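Local coordinates for protein acetylxylan esterase (Geobacillus stearothermophilus, PDB 4OAO) that removes acetyl groups from xylan and xylo-oligosaccharides as a serine esterase of the GDSL family, assembled as a donut-shaped octamer, at residues M1-G6 and P50-A55. The protein carries 1 engineered substitution. Residues are numbered along the deposited sequence; the frame is centred on the assembly and turned at random.
Sequences MKIGSG and PELGIA. Engineered in segment 50-55: A55 (natural residue Arg).
L52 supplies most of the surface that P50-A55 offers to the N-terminal segment. From its backbone outward, CB and CG serve as a stem, and the contact is made where the chain forks. CD1 turns to the side chains of M1 and I3, lying 4.2 Å from M1 SD and 4.4 Å from I3 CB. The other methyl, CD2, sits against backbone, 3.5 Å from I3 O and 3.8 Å from G4 C. M1 brings its sulfur to L52 by leaving with CG anti to the backbone N (chi1 175°) and bending at the next torsion; L45 of helix 37-48 and I211 also touch this side chain. A second apolar pair joins the beta-branches: I3 CG2 meets I54 CG2 at 3.8 Å, the two side chains crossing at about a right angle. I54 also rests on L45. A backbone hydrogen bond runs from G6 N to L52 O, 3.1 Å with 145° at the hydrogen, although the modelled position of that oxygen is somewhat doubtful. Both G6 and G53 have positive phi, which suits glycine. Backbone hydrogen bonds of A55, an engineered residue, with E7 and L9 tie the start of strand 55-58 to strand 8-13. The two segments run into these neighbouring parallel strands, where 55-58 is outermost within this chain, in the alpha/beta sheet of the SGNH hydrolase fold, away from the probable catalytic residues.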
# COMPACT_ATOMS: atom_id res chain seq x y z
N MET A 1 -6.86 5.29 46.76
CA MET A 1 -6.26 5.72 45.48
C MET A 1 -4.91 6.30 45.78
O MET A 1 -4.82 7.29 46.42
CB MET A 1 -7.16 6.72 44.78
CG MET A 1 -6.56 7.29 43.53
SD MET A 1 -6.00 6.05 42.29
CE MET A 1 -7.38 4.94 42.20
N LYS A 2 -3.84 5.64 45.35
CA LYS A 2 -2.46 6.07 45.69
C LYS A 2 -1.98 7.22 44.89
O LYS A 2 -1.05 7.91 45.24
CB LYS A 2 -1.50 4.94 45.42
CG LYS A 2 -1.44 3.96 46.52
CD LYS A 2 -0.48 4.49 47.65
CE LYS A 2 -1.22 4.40 48.88
NZ LYS A 2 -1.74 3.01 48.90
N ILE A 3 -2.57 7.36 43.72
CA ILE A 3 -2.14 8.35 42.82
C ILE A 3 -2.97 9.57 43.17
O ILE A 3 -4.16 9.44 43.40
CB ILE A 3 -2.47 7.99 41.36
CG1 ILE A 3 -2.00 6.57 41.00
CG2 ILE A 3 -1.94 9.06 40.42
CD1 ILE A 3 -0.58 6.50 40.62
N GLY A 4 -2.39 10.74 43.02
CA GLY A 4 -2.98 11.92 43.58
C GLY A 4 -3.38 12.73 42.41
O GLY A 4 -2.98 12.47 41.28
N SER A 5 -4.17 13.73 42.69
CA SER A 5 -4.70 14.55 41.63
C SER A 5 -3.62 15.41 41.02
O SER A 5 -2.70 15.85 41.69
CB SER A 5 -5.81 15.43 42.21
OG SER A 5 -5.33 16.01 43.42
N GLY A 6 -3.74 15.66 39.75
CA GLY A 6 -2.74 16.41 39.05
C GLY A 6 -1.40 15.74 38.72
O GLY A 6 -0.54 16.42 38.17
N PRO A 50 -12.82 10.46 37.24
CA PRO A 50 -12.48 11.48 36.26
C PRO A 50 -11.82 12.79 36.81
O PRO A 50 -10.91 13.38 36.18
CB PRO A 50 -13.80 11.80 35.66
CG PRO A 50 -14.82 11.39 36.60
CD PRO A 50 -14.26 10.27 37.38
N GLU A 51 -12.20 13.14 38.04
CA GLU A 51 -11.61 14.28 38.73
C GLU A 51 -10.19 14.05 39.14
O GLU A 51 -9.55 14.95 39.58
CB GLU A 51 -12.48 14.68 39.95
CG GLU A 51 -12.37 13.83 41.22
CD GLU A 51 -12.97 12.42 41.07
OE1 GLU A 51 -13.45 12.03 39.96
OE2 GLU A 51 -12.88 11.67 42.04
N LEU A 52 -9.64 12.85 38.97
CA LEU A 52 -8.29 12.62 39.46
C LEU A 52 -7.29 13.49 38.74
O LEU A 52 -6.22 13.82 39.27
CB LEU A 52 -7.85 11.20 39.28
CG LEU A 52 -7.30 10.35 40.42
CD1 LEU A 52 -6.31 9.37 39.77
CD2 LEU A 52 -6.68 11.10 41.59
N GLY A 53 -7.57 13.81 37.51
CA GLY A 53 -6.77 14.81 36.83
C GLY A 53 -5.35 14.34 36.43
O GLY A 53 -4.41 15.14 36.48
N ILE A 54 -5.19 13.10 35.98
CA ILE A 54 -3.84 12.56 35.74
C ILE A 54 -3.39 12.65 34.33
O ILE A 54 -4.16 12.52 33.41
CB ILE A 54 -3.69 11.12 36.21
CG1 ILE A 54 -4.77 10.24 35.63
CG2 ILE A 54 -3.78 11.09 37.72
CD1 ILE A 54 -4.55 8.82 36.08
N ALA A 55 -2.13 12.91 34.15
CA ALA A 55 -1.54 12.91 32.83
C ALA A 55 -0.82 11.58 32.67
O ALA A 55 -0.21 11.12 33.62
CB ALA A 55 -0.56 14.04 32.73